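Myosin-2 (Saccharomyces cerevisiae, PDB 6IXO) carries organelles and other cargo along polarized actin cables as a class V myosin motor, gripping their receptors through the globular tail domain modelled here. Local coordinates at residues D50-Y53 against P54-L58; E75-L78 against A79-T83; Y112-V115 against V116-N120; L147-D150 against F151-L154. One frame throughout, in Å; residues are numbered along the deposited sequence.

Interaction 1. Residues D50-Y53 against P54-L58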
loop_
_atom_site.group_PDB
_atom_site.type_symbol
_atom_site.label_atom_id
_atom_site.label_comp_id
_atom_site.label_asym_id
_atom_site.label_seq_id
_atom_site.Cartn_x
_atom_site.Cartn_y
_atom_site.Cartn_z
ATOM N N ASP A 50 18.301 -10.243 -1.970
ATOM C CA ASP A 50 18.091 -9.516 -3.233
ATOM C C ASP A 50 17.078 -8.378 -3.080
ATOM O O ASP A 50 17.066 -7.423 -3.857
ATOM C CB ASP A 50 17.604 -10.467 -4.335
ATOM C CG ASP A 50 18.621 -11.550 -4.683
ATOM O OD1 ASP A 50 19.841 -11.302 -4.535
ATOM O OD2 ASP A 50 18.186 -12.647 -5.113
ATOM N N VAL A 51 16.221 -8.497 -2.075
ATOM C CA VAL A 51 15.178 -7.532 -1.838
ATOM C C VAL A 51 15.655 -6.447 -0.874
ATOM O O VAL A 51 15.459 -5.267 -1.110
ATOM C CB VAL A 51 13.907 -8.199 -1.272
ATOM C CG1 VAL A 51 12.852 -7.143 -0.967
ATOM C CG2 VAL A 51 13.368 -9.234 -2.274
ATOM N N VAL A 52 16.300 -6.847 0.216
ATOM C CA VAL A 52 16.646 -5.834 1.199
ATOM C C VAL A 52 18.150 -5.522 1.181
ATOM O O VAL A 52 18.723 -5.250 2.226
ATOM C CB VAL A 52 16.166 -6.266 2.620
ATOM C CG1 VAL A 52 14.569 -6.287 2.652
ATOM C CG2 VAL A 52 16.752 -7.613 3.035
ATOM N N TYR A 53 18.779 -5.528 -0.000
ATOM C CA TYR A 53 20.237 -5.311 -0.035
ATOM C C TYR A 53 20.612 -3.892 0.481
ATOM O O TYR A 53 21.650 -3.747 1.163
ATOM C CB TYR A 53 20.823 -5.584 -1.449
ATOM C CG TYR A 53 20.451 -4.558 -2.492
ATOM C CD1 TYR A 53 21.213 -3.396 -2.652
ATOM C CD2 TYR A 53 19.322 -4.733 -3.322
ATOM C CE1 TYR A 53 20.871 -2.438 -3.586
ATOM C CE2 TYR A 53 18.980 -3.775 -4.271
ATOM C CZ TYR A 53 19.750 -2.626 -4.396
ATOM O OH TYR A 53 19.416 -1.642 -5.328
ATOM N N PRO A 54 19.785 -2.853 0.239
ATOM C CA PRO A 54 20.177 -1.558 0.810
ATOM C C PRO A 54 20.122 -1.555 2.320
ATOM O O PRO A 54 21.081 -1.084 2.943
ATOM C CB PRO A 54 19.129 -0.577 0.238
ATOM C CG PRO A 54 18.672 -1.238 -1.003
ATOM C CD PRO A 54 18.572 -2.676 -0.627
ATOM N N ALA A 55 19.050 -2.083 2.899
ATOM C CA ALA A 55 18.994 -2.141 4.358
ATOM C C ALA A 55 20.180 -2.923 4.954
ATOM O O ALA A 55 20.747 -2.477 5.943
ATOM C CB ALA A 55 17.704 -2.771 4.828
ATOM N N ARG A 56 20.546 -4.064 4.360
ATOM C CA ARG A 56 21.602 -4.889 4.962
ATOM C C ARG A 56 22.906 -4.132 4.895
ATOM O O ARG A 56 23.700 -4.151 5.835
ATOM C CB ARG A 56 21.742 -6.258 4.254
ATOM C CG ARG A 56 20.485 -7.116 4.258
ATOM C CD ARG A 56 20.378 -7.974 5.488
ATOM N NE ARG A 56 19.129 -8.742 5.575
ATOM C CZ ARG A 56 18.945 -9.964 5.071
ATOM N NH1 ARG A 56 17.764 -10.574 5.213
ATOM N NH2 ARG A 56 19.925 -10.577 4.425
ATOM N N ILE A 57 23.151 -3.454 3.780
ATOM C CA ILE A 57 24.380 -2.655 3.690
ATOM C C ILE A 57 24.424 -1.535 4.752
ATOM O O ILE A 57 25.437 -1.341 5.429
ATOM C CB ILE A 57 24.527 -2.071 2.286
ATOM C CG1 ILE A 57 24.838 -3.216 1.331
ATOM C CG2 ILE A 57 25.638 -1.030 2.262
ATOM C CD1 ILE A 57 24.794 -2.844 -0.161
ATOM N N LEU A 58 23.319 -0.806 4.895
ATOM C CA LEU A 58 23.200 0.245 5.900
ATOM C C LEU A 58 23.438 -0.289 7.302
ATOM O O LEU A 58 24.098 0.350 8.113
ATOM C CB LEU A 58 21.803 0.886 5.835
ATOM C CG LEU A 58 21.488 1.674 4.562
ATOM C CD1 LEU A 58 20.007 2.157 4.566
ATOM C CD2 LEU A 58 22.418 2.853 4.418
#

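Interaction 2. Residues E75-L78 against A79-T83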
loop_
_atom_site.group_PDB
_atom_site.type_symbol
_atom_site.label_atom_id
_atom_site.label_comp_id
_atom_site.label_asym_id
_atom_site.label_seq_id
_atom_site.Cartn_x
_atom_site.Cartn_y
_atom_site.Cartn_z
ATOM N N GLU A 75 24.998 9.592 13.538
ATOM C CA GLU A 75 23.856 10.484 13.559
ATOM C C GLU A 75 23.734 11.260 12.237
ATOM O O GLU A 75 22.644 11.365 11.668
ATOM C CB GLU A 75 23.953 11.429 14.749
ATOM C CG GLU A 75 22.657 11.469 15.548
ATOM C CD GLU A 75 22.658 12.539 16.627
ATOM O OE1 GLU A 75 21.585 13.145 16.859
ATOM O OE2 GLU A 75 23.728 12.771 17.239
ATOM N N SER A 76 24.865 11.773 11.754
ATOM C CA SER A 76 24.972 12.417 10.444
ATOM C C SER A 76 24.512 11.500 9.308
ATOM O O SER A 76 23.645 11.852 8.488
ATOM C CB SER A 76 26.421 12.858 10.210
ATOM O OG SER A 76 26.721 13.005 8.834
ATOM N N PHE A 77 25.102 10.312 9.283
ATOM C CA PHE A 77 24.757 9.270 8.326
ATOM C C PHE A 77 23.245 8.941 8.336
ATOM O O PHE A 77 22.596 8.887 7.285
ATOM C CB PHE A 77 25.610 8.052 8.660
ATOM C CG PHE A 77 25.246 6.786 7.926
ATOM C CD1 PHE A 77 25.681 6.567 6.622
ATOM C CD2 PHE A 77 24.562 5.773 8.585
ATOM C CE1 PHE A 77 25.408 5.382 5.980
ATOM C CE2 PHE A 77 24.294 4.579 7.959
ATOM C CZ PHE A 77 24.719 4.383 6.648
ATOM N N LEU A 78 22.688 8.756 9.527
ATOM C CA LEU A 78 21.283 8.367 9.667
ATOM C C LEU A 78 20.325 9.459 9.210
ATOM O O LEU A 78 19.324 9.170 8.562
ATOM C CB LEU A 78 20.970 8.013 11.116
ATOM C CG LEU A 78 21.596 6.723 11.589
ATOM C CD1 LEU A 78 21.557 6.649 13.130
ATOM C CD2 LEU A 78 20.950 5.549 10.951
ATOM N N ALA A 79 20.612 10.706 9.573
ATOM C CA ALA A 79 19.770 11.808 9.136
ATOM C C ALA A 79 19.709 11.867 7.614
ATOM O O ALA A 79 18.647 12.100 7.044
ATOM C CB ALA A 79 20.275 13.112 9.690
ATOM N N GLN A 80 20.846 11.656 6.959
ATOM C CA GLN A 80 20.882 11.585 5.500
ATOM C C GLN A 80 20.085 10.410 4.946
ATOM O O GLN A 80 19.355 10.553 3.941
ATOM C CB GLN A 80 22.317 11.470 5.009
ATOM C CG GLN A 80 23.104 12.744 5.154
ATOM C CD GLN A 80 23.182 13.496 3.856
ATOM O OE1 GLN A 80 22.189 13.623 3.130
ATOM N NE2 GLN A 80 24.376 13.981 3.533
ATOM N N VAL A 81 20.240 9.247 5.580
ATOM C CA VAL A 81 19.520 8.053 5.147
ATOM C C VAL A 81 18.002 8.282 5.279
ATOM O O VAL A 81 17.241 8.012 4.344
ATOM C CB VAL A 81 19.948 6.798 5.956
ATOM C CG1 VAL A 81 18.907 5.689 5.814
ATOM C CG2 VAL A 81 21.286 6.315 5.455
ATOM N N LEU A 82 17.563 8.805 6.419
ATOM C CA LEU A 82 16.110 8.980 6.631
ATOM C C LEU A 82 15.497 9.933 5.580
ATOM O O LEU A 82 14.448 9.632 4.956
ATOM C CB LEU A 82 15.854 9.505 8.046
ATOM C CG LEU A 82 16.188 8.508 9.161
ATOM C CD1 LEU A 82 16.438 9.216 10.482
ATOM C CD2 LEU A 82 15.072 7.526 9.324
ATOM N N THR A 83 16.160 11.072 5.394
ATOM C CA THR A 83 15.717 12.098 4.459
ATOM C C THR A 83 15.656 11.537 3.055
ATOM O O THR A 83 14.681 11.757 2.324
ATOM C CB THR A 83 16.670 13.326 4.451
ATOM O OG1 THR A 83 16.720 13.899 5.759
ATOM C CG2 THR A 83 16.153 14.384 3.459
#

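Interaction 3. Residues Y112-V115 against V116-N120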
loop_
_atom_site.group_PDB
_atom_site.type_symbol
_atom_site.label_atom_id
_atom_site.label_comp_id
_atom_site.label_asym_id
_atom_site.label_seq_id
_atom_site.Cartn_x
_atom_site.Cartn_y
_atom_site.Cartn_z
ATOM N N TYR A 112 14.054 -1.008 10.530
ATOM C CA TYR A 112 13.376 -0.791 11.794
ATOM C C TYR A 112 13.572 -2.014 12.656
ATOM O O TYR A 112 13.886 -1.931 13.844
ATOM C CB TYR A 112 11.875 -0.479 11.558
ATOM C CG TYR A 112 11.095 -0.394 12.859
ATOM C CD1 TYR A 112 11.217 0.722 13.693
ATOM C CD2 TYR A 112 10.277 -1.438 13.275
ATOM C CE1 TYR A 112 10.541 0.789 14.917
ATOM C CE2 TYR A 112 9.564 -1.367 14.481
ATOM C CZ TYR A 112 9.711 -0.255 15.306
ATOM O OH TYR A 112 9.001 -0.174 16.495
ATOM N N SER A 113 13.460 -3.178 12.028
ATOM C CA SER A 113 13.601 -4.422 12.752
ATOM C C SER A 113 15.018 -4.552 13.319
ATOM O O SER A 113 15.223 -5.072 14.415
ATOM C CB SER A 113 13.261 -5.615 11.839
ATOM O OG SER A 113 11.910 -5.467 11.326
ATOM N N PHE A 114 15.994 -4.084 12.559
ATOM C CA PHE A 114 17.353 -4.109 13.080
ATOM C C PHE A 114 17.495 -3.223 14.320
ATOM O O PHE A 114 18.151 -3.591 15.278
ATOM C CB PHE A 114 18.372 -3.652 12.038
ATOM C CG PHE A 114 19.742 -3.485 12.646
ATOM C CD1 PHE A 114 20.442 -4.593 13.047
ATOM C CD2 PHE A 114 20.257 -2.225 12.914
ATOM C CE1 PHE A 114 21.695 -4.470 13.685
ATOM C CE2 PHE A 114 21.517 -2.095 13.550
ATOM C CZ PHE A 114 22.212 -3.218 13.927
ATOM N N VAL A 115 16.927 -2.018 14.263
ATOM C CA VAL A 115 17.116 -1.068 15.350
ATOM C C VAL A 115 16.439 -1.605 16.603
ATOM O O VAL A 115 16.987 -1.514 17.698
ATOM C CB VAL A 115 16.583 0.332 14.962
ATOM C CG1 VAL A 115 16.642 1.295 16.134
ATOM C CG2 VAL A 115 17.423 0.868 13.799
ATOM N N VAL A 116 15.268 -2.210 16.433
ATOM C CA VAL A 116 14.582 -2.843 17.560
ATOM C C VAL A 116 15.455 -3.924 18.144
ATOM O O VAL A 116 15.598 -4.040 19.363
ATOM C CB VAL A 116 13.212 -3.447 17.119
ATOM C CG1 VAL A 116 12.656 -4.387 18.207
ATOM C CG2 VAL A 116 12.262 -2.327 16.816
ATOM N N PHE A 117 16.070 -4.705 17.261
ATOM C CA PHE A 117 16.940 -5.769 17.714
ATOM C C PHE A 117 18.138 -5.179 18.456
ATOM O O PHE A 117 18.576 -5.718 19.492
ATOM C CB PHE A 117 17.415 -6.620 16.531
ATOM C CG PHE A 117 18.649 -7.422 16.826
ATOM C CD1 PHE A 117 18.563 -8.625 17.502
ATOM C CD2 PHE A 117 19.901 -6.961 16.448
ATOM C CE1 PHE A 117 19.683 -9.364 17.778
ATOM C CE2 PHE A 117 21.041 -7.701 16.731
ATOM C CZ PHE A 117 20.931 -8.905 17.400
ATOM N N ALA A 118 18.679 -4.076 17.934
ATOM C CA ALA A 118 19.928 -3.528 18.517
ATOM C C ALA A 118 19.629 -2.915 19.878
ATOM O O ALA A 118 20.407 -3.002 20.803
ATOM C CB ALA A 118 20.526 -2.499 17.603
ATOM N N LEU A 119 18.476 -2.268 19.983
ATOM C CA LEU A 119 18.064 -1.654 21.239
ATOM C C LEU A 119 17.893 -2.705 22.317
ATOM O O LEU A 119 18.388 -2.556 23.450
ATOM C CB LEU A 119 16.759 -0.862 21.027
ATOM C CG LEU A 119 16.317 -0.022 22.224
ATOM C CD1 LEU A 119 17.468 0.840 22.765
ATOM C CD2 LEU A 119 15.110 0.840 21.817
ATOM N N ASN A 120 17.213 -3.792 21.980
ATOM C CA ASN A 120 17.049 -4.869 22.957
ATOM C C ASN A 120 18.378 -5.494 23.318
ATOM O O ASN A 120 18.611 -5.843 24.469
ATOM C CB ASN A 120 16.098 -5.954 22.451
ATOM C CG ASN A 120 16.000 -7.128 23.415
ATOM O OD1 ASN A 120 15.284 -7.069 24.408
ATOM N ND2 ASN A 120 16.741 -8.186 23.134
#

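Interaction 4. Residues L147-D150 against F151-L154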
loop_
_atom_site.group_PDB
_atom_site.type_symbol
_atom_site.label_atom_id
_atom_site.label_comp_id
_atom_site.label_asym_id
_atom_site.label_seq_id
_atom_site.Cartn_x
_atom_site.Cartn_y
_atom_site.Cartn_z
ATOM N N LEU A 147 16.382 6.685 17.355
ATOM C CA LEU A 147 16.489 6.141 16.000
ATOM C C LEU A 147 15.334 5.156 15.734
ATOM O O LEU A 147 14.720 5.140 14.627
ATOM C CB LEU A 147 17.857 5.482 15.802
ATOM C CG LEU A 147 17.948 4.813 14.426
ATOM C CD1 LEU A 147 17.773 5.854 13.324
ATOM C CD2 LEU A 147 19.277 4.049 14.263
ATOM N N LYS A 148 14.990 4.375 16.759
ATOM C CA LYS A 148 13.796 3.506 16.654
ATOM C C LYS A 148 12.535 4.315 16.332
ATOM O O LYS A 148 11.774 3.986 15.380
ATOM C CB LYS A 148 13.614 2.713 17.958
ATOM C CG LYS A 148 12.312 1.927 18.065
ATOM C CD LYS A 148 12.292 1.100 19.359
ATOM C CE LYS A 148 10.942 0.447 19.627
ATOM N NZ LYS A 148 9.839 1.429 19.848
ATOM N N ASP A 149 12.295 5.378 17.098
ATOM C CA ASP A 149 11.176 6.289 16.757
ATOM C C ASP A 149 11.268 6.879 15.352
ATOM O O ASP A 149 10.248 6.966 14.643
ATOM C CB ASP A 149 11.092 7.451 17.746
ATOM C CG ASP A 149 10.598 7.022 19.119
ATOM O OD1 ASP A 149 10.030 5.909 19.247
ATOM O OD2 ASP A 149 10.755 7.826 20.056
ATOM N N ASP A 150 12.463 7.301 14.946
ATOM C CA ASP A 150 12.638 7.860 13.588
ATOM C C ASP A 150 12.317 6.833 12.490
ATOM O O ASP A 150 11.674 7.166 11.484
ATOM C CB ASP A 150 14.074 8.387 13.407
ATOM C CG ASP A 150 14.360 9.670 14.236
ATOM O OD1 ASP A 150 13.405 10.308 14.709
ATOM O OD2 ASP A 150 15.544 10.010 14.422
ATOM N N PHE A 151 12.734 5.579 12.652
ATOM C CA PHE A 151 12.370 4.572 11.639
ATOM C C PHE A 151 10.890 4.183 11.693
ATOM O O PHE A 151 10.290 3.897 10.672
ATOM C CB PHE A 151 13.263 3.320 11.771
ATOM C CG PHE A 151 14.577 3.478 11.056
ATOM C CD1 PHE A 151 14.610 3.872 9.744
ATOM C CD2 PHE A 151 15.772 3.269 11.701
ATOM C CE1 PHE A 151 15.797 4.065 9.073
ATOM C CE2 PHE A 151 16.973 3.447 11.022
ATOM C CZ PHE A 151 16.967 3.871 9.710
ATOM N N GLU A 152 10.307 4.184 12.879
ATOM C CA GLU A 152 8.877 3.993 12.984
ATOM C C GLU A 152 8.131 5.087 12.215
ATOM O O GLU A 152 7.213 4.803 11.415
ATOM C CB GLU A 152 8.489 3.991 14.458
ATOM C CG GLU A 152 6.993 3.891 14.726
ATOM C CD GLU A 152 6.685 3.935 16.229
ATOM O OE1 GLU A 152 6.537 2.860 16.842
ATOM O OE2 GLU A 152 6.601 5.046 16.796
ATOM N N ALA A 153 8.552 6.335 12.417
ATOM C CA ALA A 153 7.969 7.461 11.684
ATOM C C ALA A 153 8.215 7.321 10.181
ATOM O O ALA A 153 7.286 7.542 9.363
ATOM C CB ALA A 153 8.527 8.821 12.212
ATOM N N LEU A 154 9.434 6.940 9.795
ATOM C CA LEU A 154 9.731 6.755 8.363
ATOM C C LEU A 154 8.784 5.712 7.717
ATOM O O LEU A 154 8.221 5.935 6.636
ATOM C CB LEU A 154 11.177 6.312 8.143
ATOM C CG LEU A 154 11.616 6.075 6.681
ATOM C CD1 LEU A 154 11.461 7.365 5.834
ATOM C CD2 LEU A 154 13.099 5.616 6.632
HETATM O O HOH W 1 6.821 1.068 19.078
HETATM O O HOH W 2 7.651 7.528 15.855
#

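Interaction 1. Residues D50-Y53 against P54-L58
The CD corner of the P54 ring, the bump, sits over one face of the Y53 phenol ring, 3.3 Å from its centroid and 16° off the ring normal, a CH-pi contact. Neighbours in sequence can meet this way because chi1 of Y53 is 71°, which sets CG between the backbone N and the carbonyl carbon and swings the ring back over the proline. P54 CG continues the cover toward the far half, 3.6 Å from Y53 CE1. At the rim of the same ring, near its plane, the CD1 methyl of I57 stands 4.4 Å from Y53 CD1. All this happens where the chain turns from the short helix 48-51 into helix 53-67. V52 is the N-cap residue, and P54, with no N-H to give, falls in the first turn, where a helix needs none. The first bonds of the new helix run from R56 N to V52 O (3.0 Å, N-H...O angle 160°) and from I57 N to Y53 O. On another side of the turn V52 CG2 fills the hollow beneath the bent R56 chain, lying over one face of the guanidinium, 3.7 Å from R56 NE, whose N-H side is taken by a salt bridge to E110. Helix 97-124 also sends N107 to this junction, its side chain bonding A55 N and V51 O. Were Y53 cut back to an alanine, P54 CD and I57 CD1 would probably face a gap, and E36 N would lose the phenol oxygen it bonds.

Interaction 2. Residues E75-L78 against A79-T83
F77 and V81, one turn apart on helix 71-90 of the cargo-binding tail domain, make the side-chain contact of this stretch, on the face of an alpha helix that packs against its neighbours. The apolar part is a CH-pi contact: V81 CG2 stands over one face of the phenyl ring, 4.2 Å from its centroid and 13° off the normal, nearer the rim at CZ than the middle. With chi1 of F77 at 171°, its CG lies opposite the backbone N and the ring leans along the helix toward the valine. L58 of helix 53-67 touches both residues, and I27 of helix 20-32 touches F77. L78 and L82 turn to another side, against L147, F151 and L154 of helix 134-180. Four i to i+4 backbone bonds carry the polar part, from A79 N to E75 O through L82 N to L78 O; the last is 2.8 Å. S76 OG ties the stretch to N24 of helix 20-32. At the outer side a threonine hydroxyl folds back on its own helix: T83 OG1 donates to A79 O at 2.9 Å, and T83 N reaches the same oxygen from the opposite face of its carbonyl plane at 3.2 Å.

Interaction 3. Residues Y112-V115 against V116-N120
Chi1 of Y112 is 174°, which carries CG away from the backbone N and lays the phenol ring forward along the helix, beneath the valine one turn on. V116, at chi1 167°, sends CG1 off opposite its own N and turns CG2 back toward that ring. The methyl comes over one face, 3.9 Å from the centroid, in a CH-pi contact; it is offset toward the hydroxyl end, with Y112 CZ its closest ring atom at 3.6 Å. On another side of the helix the F114 ring takes A118 CB over one face, 4.1 Å from F114 CZ. The F117 ring meets F114 at a slant, F117 CD2 lying 4.1 Å from F114 CE1, while the carbonyl oxygen of F114 lies at the F117 ring edge, near its plane. Four backbone bonds run under these side chains, from V116 N to Y112 O through L119 N to V115 O. The A118 N to F114 O bond is short at 2.8 Å yet the most bent of the four, with an N-H...O angle of 144°. W66 of helix 53-67 packs on both F114 and A118, F389 covers S113 and F117 from a loop, and V115 faces L147 and F151 of helix 134-180. Pairs of this i to i+4 kind, an aromatic ring under a methyl one turn on, occur here on two sides of helix 97-124, a helix packed among neighbours in the all-helical cargo-binding domain.

Interaction 4. Residues L147-D150 against F151-L154
L147 and F151 lie side by side, one turn apart and pointing the same way. The leucine's CD1 methyl touches the near flank of the phenyl ring, 3.4 Å from F151 CE2, and approaches it obliquely. With chi1 of L147 at 176°, its branch extends along the helix toward the phenylalanine; F151, at -84°, keeps its ring beside its own backbone N and therefore close to that branch. Trimming L147 to an alanine is likely to open a gap beside F151 CE2 and take away the side chain that L78, V115 and W66 pack on. The solvent side is arranged differently. K148 and E152 extend alongside each other, but their charged ends stop short of contact, with K148 NZ 4.7 Å from E152 OE1. One water spans them, accepting from K148 NZ and donating to E152 OE1 at 2.9 Å. A second water donates to both D149 O and E152 OE2. D149 OD1 lies 4.3 Å from E152 OE2, a like-charge approach that K148 nearby may ease. With apolar side chains on one face and charged ones on the other, this part of the long helix 134-180 is an amphipathic alpha helix, packed against helices 71-90, 97-124 and 53-67 of the tail domain.

Interaction 1 is the most buried of the four and the one that starts a helix; the other three lie within established helices, each with a buried and a more open side. Interactions 1 and 2 meet where L58 CD2 packs 3.6 Å from F77 CZ, joining consecutive helices. Interaction 4 is shared: its buried leucine and phenylalanine touch L78 and L82 of interaction 2, and V115 of interaction 3, with centres about 12 and 11 Å away. Interactions 1 and 3 do not touch. CH-pi contacts over ring faces recur in interactions 1, 2 and 3, whereas 4 has an oblique leucine-phenylalanine contact and, outward, charges bridged by water.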